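Putative modification methylase (PDB 2ZIG) probably methylates cytosine at N4 in DNA, using S-adenosyl-L-methionine as the methyl donor. Local coordinates at residues R81-F84 with R85-P89; F113-H116 with A117-V121. All blocks are in the same frame, centred on the assembly; numbering follows the deposited sequence.

Contact 1: residues R81-F84 with R85-P89; sequences REVF and RLLVP
CG of E82 stands anti to the carbonyl carbon (chi1 -75°) and the chain then bends at chi2, while R85, its CG set opposite its own backbone N (chi1 -155°), curls back through bends at chi2 and chi3. The two side chains therefore run side by side, one turn apart, at the C-terminal end of helix 66-86, the crossover helix between parallel strands 41-46 and 91-97 of the Rossmann-like methyltransferase sheet. OE1 of E82 reaches NH2 of R85 at 2.5 Å, a salt bridge whose N-H...O bond is nearly straight, though very short. The carboxylate comes in at the edge of the guanidinium, near its plane, although the two planes are turned 69° apart. Over one guanidinium face, above its centre, lies CD1 of L86, 3.5 Å from the plane of R85, a methyl lid beside the charged pair. NH1 of R85 also bonds F36 O, so the guanidinium is held to the chain following helix 29-34 as well as to E82, and its rotation is restricted.

Along the backbone the i to i+4 bonds continue to the end of the helix: L86 N bonds E82 O at 2.8 Å, and R85 N is shared between R81 O at 3.2 Å and, weakly, E82 O. L87 is the first residue to leave helical angles, yet its N still bonds V83 O at 2.8 Å. Away from the charged pair, F84 receives K175 as a cation-pi partner and F128 edge-to-face. On the buried side, CG1 of V83 touches CD2 of L87 at 4.3 Å.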
ATOM      1  N   ARG B  81     -15.489  -2.521 -12.707  1.00 35.91           N
ATOM      2  CA  ARG B  81     -16.958  -2.449 -12.632  1.00 36.48           C
ATOM      3  C   ARG B  81     -17.588  -3.752 -13.090  1.00 35.05           C
ATOM      4  O   ARG B  81     -18.486  -4.271 -12.437  1.00 36.19           O
ATOM      5  CB  ARG B  81     -17.513  -1.317 -13.496  1.00 38.64           C
ATOM      6  CG  ARG B  81     -17.490   0.044 -12.843  1.00 44.28           C
ATOM      7  CD  ARG B  81     -18.520   0.972 -13.478  1.00 46.75           C
ATOM      8  NE  ARG B  81     -18.436   2.319 -12.919  1.00 50.13           N
ATOM      9  CZ  ARG B  81     -17.397   3.132 -13.087  1.00 51.14           C
ATOM     10  NH1 ARG B  81     -16.352   2.737 -13.806  1.00 51.05           N
ATOM     11  NH2 ARG B  81     -17.396   4.334 -12.521  1.00 51.97           N
ATOM     12  N   GLU B  82     -17.132  -4.268 -14.224  1.00 33.30           N
ATOM     13  CA  GLU B  82     -17.656  -5.530 -14.731  1.00 35.60           C
ATOM     14  C   GLU B  82     -17.281  -6.663 -13.782  1.00 34.73           C
ATOM     15  O   GLU B  82     -18.090  -7.555 -13.520  1.00 35.32           O
ATOM     16  CB  GLU B  82     -17.105  -5.832 -16.131  1.00 38.00           C
ATOM     17  CG  GLU B  82     -17.720  -4.995 -17.240  1.00 41.63           C
ATOM     18  CD  GLU B  82     -19.236  -5.024 -17.209  1.00 41.59           C
ATOM     19  OE1 GLU B  82     -19.814  -6.126 -17.161  1.00 41.82           O
ATOM     20  OE2 GLU B  82     -19.851  -3.941 -17.230  1.00 46.11           O
ATOM     21  N   VAL B  83     -16.049  -6.634 -13.275  1.00 33.53           N
ATOM     22  CA  VAL B  83     -15.600  -7.665 -12.348  1.00 30.58           C
ATOM     23  C   VAL B  83     -16.538  -7.704 -11.147  1.00 29.58           C
ATOM     24  O   VAL B  83     -16.945  -8.772 -10.703  1.00 29.63           O
ATOM     25  CB  VAL B  83     -14.159  -7.397 -11.836  1.00 30.73           C
ATOM     26  CG1 VAL B  83     -13.857  -8.297 -10.617  1.00 24.31           C
ATOM     27  CG2 VAL B  83     -13.157  -7.668 -12.954  1.00 27.98           C
ATOM     28  N   PHE B  84     -16.889  -6.534 -10.630  1.00 29.26           N
ATOM     29  CA  PHE B  84     -17.768  -6.473  -9.474  1.00 30.58           C
ATOM     30  C   PHE B  84     -19.118  -7.120  -9.773  1.00 32.00           C
ATOM     31  O   PHE B  84     -19.740  -7.732  -8.902  1.00 32.87           O
ATOM     32  CB  PHE B  84     -17.963  -5.023  -9.039  1.00 29.47           C
ATOM     33  CG  PHE B  84     -18.831  -4.866  -7.819  1.00 32.35           C
ATOM     34  CD1 PHE B  84     -20.213  -4.759  -7.936  1.00 33.18           C
ATOM     35  CD2 PHE B  84     -18.268  -4.843  -6.551  1.00 31.98           C
ATOM     36  CE1 PHE B  84     -21.023  -4.632  -6.801  1.00 30.54           C
ATOM     37  CE2 PHE B  84     -19.070  -4.717  -5.418  1.00 33.04           C
ATOM     38  CZ  PHE B  84     -20.450  -4.612  -5.548  1.00 32.26           C
ATOM     39  N   ARG B  85     -19.557  -6.989 -11.017  1.00 31.41           N
ATOM     40  CA  ARG B  85     -20.832  -7.541 -11.437  1.00 33.08           C
ATOM     41  C   ARG B  85     -20.733  -9.047 -11.678  1.00 33.59           C
ATOM     42  O   ARG B  85     -21.651  -9.801 -11.354  1.00 33.20           O
ATOM     43  CB  ARG B  85     -21.293  -6.822 -12.705  1.00 34.06           C
ATOM     44  CG  ARG B  85     -22.781  -6.846 -12.930  1.00 35.96           C
ATOM     45  CD  ARG B  85     -23.124  -7.754 -14.074  1.00 38.33           C
ATOM     46  NE  ARG B  85     -22.338  -7.440 -15.260  1.00 36.92           N
ATOM     47  CZ  ARG B  85     -22.357  -8.172 -16.368  1.00 38.32           C
ATOM     48  NH1 ARG B  85     -23.128  -9.249 -16.432  1.00 34.93           N
ATOM     49  NH2 ARG B  85     -21.591  -7.843 -17.401  1.00 38.85           N
ATOM     50  N   LEU B  86     -19.613  -9.479 -12.246  1.00 33.38           N
ATOM     51  CA  LEU B  86     -19.384 -10.889 -12.531  1.00 34.50           C
ATOM     52  C   LEU B  86     -19.145 -11.697 -11.255  1.00 35.09           C
ATOM     53  O   LEU B  86     -19.575 -12.844 -11.131  1.00 36.13           O
ATOM     54  CB  LEU B  86     -18.176 -11.038 -13.461  1.00 35.28           C
ATOM     55  CG  LEU B  86     -18.343 -10.916 -14.977  1.00 36.20           C
ATOM     56  CD1 LEU B  86     -19.378  -9.875 -15.325  1.00 38.61           C
ATOM     57  CD2 LEU B  86     -17.000 -10.572 -15.594  1.00 35.89           C
ATOM     58  N   LEU B  87     -18.453 -11.091 -10.304  1.00 35.08           N
ATOM     59  CA  LEU B  87     -18.135 -11.746  -9.043  1.00 34.24           C
ATOM     60  C   LEU B  87     -19.390 -12.185  -8.280  1.00 34.91           C
ATOM     61  O   LEU B  87     -20.408 -11.477  -8.269  1.00 34.35           O
ATOM     62  CB  LEU B  87     -17.315 -10.782  -8.183  1.00 34.81           C
ATOM     63  CG  LEU B  87     -15.989 -11.204  -7.543  1.00 35.31           C
ATOM     64  CD1 LEU B  87     -15.079 -11.888  -8.552  1.00 31.75           C
ATOM     65  CD2 LEU B  87     -15.320  -9.957  -6.967  1.00 31.46           C
ATOM     66  N   VAL B  88     -19.324 -13.359  -7.658  1.00 32.48           N
ATOM     67  CA  VAL B  88     -20.439 -13.844  -6.862  1.00 31.86           C
ATOM     68  C   VAL B  88     -20.251 -13.188  -5.503  1.00 34.06           C
ATOM     69  O   VAL B  88     -19.121 -12.955  -5.073  1.00 32.88           O
ATOM     70  CB  VAL B  88     -20.407 -15.379  -6.676  1.00 32.24           C
ATOM     71  CG1 VAL B  88     -20.441 -16.070  -8.023  1.00 29.85           C
ATOM     72  CG2 VAL B  88     -19.166 -15.791  -5.892  1.00 31.92           C
ATOM     73  N   PRO B  89     -21.352 -12.867  -4.806  1.00 34.98           N
ATOM     74  CA  PRO B  89     -21.208 -12.235  -3.491  1.00 33.96           C
ATOM     75  C   PRO B  89     -20.210 -12.995  -2.638  1.00 34.36           C
ATOM     76  O   PRO B  89     -20.300 -14.212  -2.512  1.00 35.34           O
ATOM     77  CB  PRO B  89     -22.624 -12.300  -2.928  1.00 35.56           C
ATOM     78  CG  PRO B  89     -23.459 -12.099  -4.169  1.00 34.83           C
ATOM     79  CD  PRO B  89     -22.771 -13.012  -5.175  1.00 34.18           C
TER

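Contact 2: residues F113-H116 with A117-V121; sequences FPLH and ADIQV
Over one face of the H116 imidazole sits the methyl of A117, its CB 4.1 Å from the centroid of the H116 ring and only 13° off the normal, a CH-pi contact. Beside the ring, NE2 of Q120 approaches CD2 of H116 obliquely at 3.5 Å, amide and ring planes 32° apart; OE1 of Q120 is hydrogen-bonded to ND2 of N130, which places the amide beside the imidazole. Y169 stacks on the imidazole too, and both ring nitrogens are used: ND1 is hydrogen-bonded to OD2 of D99, NE2 to NE2 of H116 of the second subunit. The ring takes this place because CG lies between the backbone N and the carbonyl carbon (chi1 86°), a crowded position that the first turn of a helix can tolerate. With an alanine here, D99 and the partner histidine would probably each lose a hydrogen-bond mate, and the methyl of A117 the ring that covers it.

P114, the N-cap residue and centre of an inverse gamma turn, starts the helix: its O accepts D118 N at 3.0 Å and, more weakly, A117 N. CG of P114 lies 3.7 Å from OD2 of D118, a carboxylate that bonds Y69 through that oxygen and makes a salt bridge through OD1 to R124 of the second subunit. On the inward side L115 and I119 lie side by side, pointing the same way, CD2 of L115 against CG1 of I119 at 3.8 Å, both resting on L73 of helix 66-86. One side of helix 115-125 is thus buried against its own domain while another meets the same helix of the second subunit, an arrangement typical of a symmetric homodimer interface.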
ATOM      1  N   PHE B 113       4.591   6.771  -9.095  1.00 33.44           N
ATOM      2  CA  PHE B 113       3.144   6.863  -9.164  1.00 33.13           C
ATOM      3  C   PHE B 113       2.619   5.776  -8.232  1.00 31.18           C
ATOM      4  O   PHE B 113       2.960   4.609  -8.392  1.00 30.85           O
ATOM      5  CB  PHE B 113       2.654   6.634 -10.600  1.00 37.70           C
ATOM      6  CG  PHE B 113       2.515   7.904 -11.400  1.00 40.72           C
ATOM      7  CD1 PHE B 113       1.564   8.856 -11.050  1.00 41.46           C
ATOM      8  CD2 PHE B 113       3.366   8.168 -12.469  1.00 43.46           C
ATOM      9  CE1 PHE B 113       1.464  10.059 -11.754  1.00 44.11           C
ATOM     10  CE2 PHE B 113       3.274   9.368 -13.179  1.00 44.97           C
ATOM     11  CZ  PHE B 113       2.322  10.316 -12.818  1.00 44.24           C
ATOM     12  N   PRO B 114       1.808   6.153  -7.227  1.00 29.31           N
ATOM     13  CA  PRO B 114       1.239   5.203  -6.259  1.00 28.53           C
ATOM     14  C   PRO B 114       0.081   4.386  -6.844  1.00 28.11           C
ATOM     15  O   PRO B 114      -1.035   4.413  -6.327  1.00 28.12           O
ATOM     16  CB  PRO B 114       0.783   6.112  -5.123  1.00 28.36           C
ATOM     17  CG  PRO B 114       0.298   7.325  -5.866  1.00 27.30           C
ATOM     18  CD  PRO B 114       1.387   7.534  -6.917  1.00 29.09           C
ATOM     19  N   LEU B 115       0.367   3.659  -7.919  1.00 26.27           N
ATOM     20  CA  LEU B 115      -0.632   2.848  -8.607  1.00 26.32           C
ATOM     21  C   LEU B 115      -1.521   1.995  -7.703  1.00 26.66           C
ATOM     22  O   LEU B 115      -2.746   2.007  -7.843  1.00 25.69           O
ATOM     23  CB  LEU B 115       0.055   1.927  -9.611  1.00 27.33           C
ATOM     24  CG  LEU B 115      -0.486   1.859 -11.041  1.00 28.40           C
ATOM     25  CD1 LEU B 115      -0.041   0.537 -11.659  1.00 25.13           C
ATOM     26  CD2 LEU B 115      -2.007   1.979 -11.065  1.00 27.33           C
ATOM     27  N   HIS B 116      -0.909   1.249  -6.784  1.00 24.83           N
ATOM     28  CA  HIS B 116      -1.673   0.376  -5.905  1.00 23.28           C
ATOM     29  C   HIS B 116      -2.659   1.167  -5.042  1.00 24.19           C
ATOM     30  O   HIS B 116      -3.773   0.707  -4.775  1.00 25.13           O
ATOM     31  CB  HIS B 116      -0.741  -0.443  -4.997  1.00 22.61           C
ATOM     32  CG  HIS B 116      -0.353   0.266  -3.733  1.00 20.10           C
ATOM     33  ND1 HIS B 116       0.630   1.232  -3.687  1.00 20.20           N
ATOM     34  CD2 HIS B 116      -0.853   0.179  -2.478  1.00 19.46           C
ATOM     35  CE1 HIS B 116       0.720   1.710  -2.459  1.00 18.10           C
ATOM     36  NE2 HIS B 116      -0.169   1.088  -1.705  1.00 20.49           N
ATOM     37  N   ALA B 117      -2.246   2.351  -4.604  1.00 23.37           N
ATOM     38  CA  ALA B 117      -3.099   3.174  -3.760  1.00 22.80           C
ATOM     39  C   ALA B 117      -4.264   3.760  -4.552  1.00 23.29           C
ATOM     40  O   ALA B 117      -5.384   3.831  -4.051  1.00 24.52           O
ATOM     41  CB  ALA B 117      -2.280   4.290  -3.117  1.00 21.97           C
ATOM     42  N   ASP B 118      -3.996   4.188  -5.781  1.00 23.99           N
ATOM     43  CA  ASP B 118      -5.041   4.746  -6.628  1.00 25.22           C
ATOM     44  C   ASP B 118      -6.060   3.660  -6.929  1.00 27.67           C
ATOM     45  O   ASP B 118      -7.263   3.923  -6.969  1.00 28.84           O
ATOM     46  CB  ASP B 118      -4.445   5.289  -7.935  1.00 25.95           C
ATOM     47  CG  ASP B 118      -3.909   6.706  -7.783  1.00 27.00           C
ATOM     48  OD1 ASP B 118      -4.708   7.588  -7.405  1.00 26.93           O
ATOM     49  OD2 ASP B 118      -2.706   6.940  -8.028  1.00 23.47           O
ATOM     50  N   ILE B 119      -5.574   2.434  -7.116  1.00 28.76           N
ATOM     51  CA  ILE B 119      -6.445   1.305  -7.408  1.00 29.12           C
ATOM     52  C   ILE B 119      -7.324   1.002  -6.198  1.00 29.29           C
ATOM     53  O   ILE B 119      -8.543   0.873  -6.329  1.00 27.28           O
ATOM     54  CB  ILE B 119      -5.629   0.039  -7.777  1.00 31.75           C
ATOM     55  CG1 ILE B 119      -4.783   0.296  -9.033  1.00 29.91           C
ATOM     56  CG2 ILE B 119      -6.564  -1.151  -7.999  1.00 29.38           C
ATOM     57  CD1 ILE B 119      -5.574   0.585 -10.254  1.00 33.88           C
ATOM     58  N   GLN B 120      -6.711   0.899  -5.019  1.00 30.08           N
ATOM     59  CA  GLN B 120      -7.468   0.613  -3.795  1.00 29.21           C
ATOM     60  C   GLN B 120      -8.585   1.617  -3.573  1.00 29.37           C
ATOM     61  O   GLN B 120      -9.722   1.243  -3.302  1.00 31.04           O
ATOM     62  CB  GLN B 120      -6.561   0.623  -2.554  1.00 27.04           C
ATOM     63  CG  GLN B 120      -5.837  -0.674  -2.292  1.00 22.77           C
ATOM     64  CD  GLN B 120      -5.085  -0.661  -0.976  1.00 22.73           C
ATOM     65  OE1 GLN B 120      -5.483  -1.312  -0.012  1.00 25.01           O
ATOM     66  NE2 GLN B 120      -3.998   0.083  -0.929  1.00 17.70           N
ATOM     67  N   VAL B 121      -8.251   2.895  -3.678  1.00 30.38           N
ATOM     68  CA  VAL B 121      -9.224   3.957  -3.472  1.00 30.26           C
ATOM     69  C   VAL B 121     -10.386   3.861  -4.465  1.00 30.88           C
ATOM     70  O   VAL B 121     -11.548   3.786  -4.073  1.00 31.85           O
ATOM     71  CB  VAL B 121      -8.531   5.331  -3.586  1.00 30.70           C
ATOM     72  CG1 VAL B 121      -9.557   6.456  -3.558  1.00 32.70           C
ATOM     73  CG2 VAL B 121      -7.541   5.489  -2.435  1.00 29.68           C
TER

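In the fold
From the N terminus, strand 41-46 leads into helix 66-86, where contact 1 closes the last turn before the chain passes through strand 87-88 into strand 91-97. Contact 2 follows in series, at the start of helix 115-125, which leads on to strand 129-137. Neither encloses a loop, and they neither nest nor cross; their centres are 20 Å apart. Helix 66-86 links them, since its middle supports the inward side of contact 2 and its end carries contact 1. F128, just beyond helix 115-125, returns to contact 1. Contact 1 ties the helix end to strand 41-46 and helix 29-34, whereas contact 2 joins strands 91-97 and 167-174 to the second subunit.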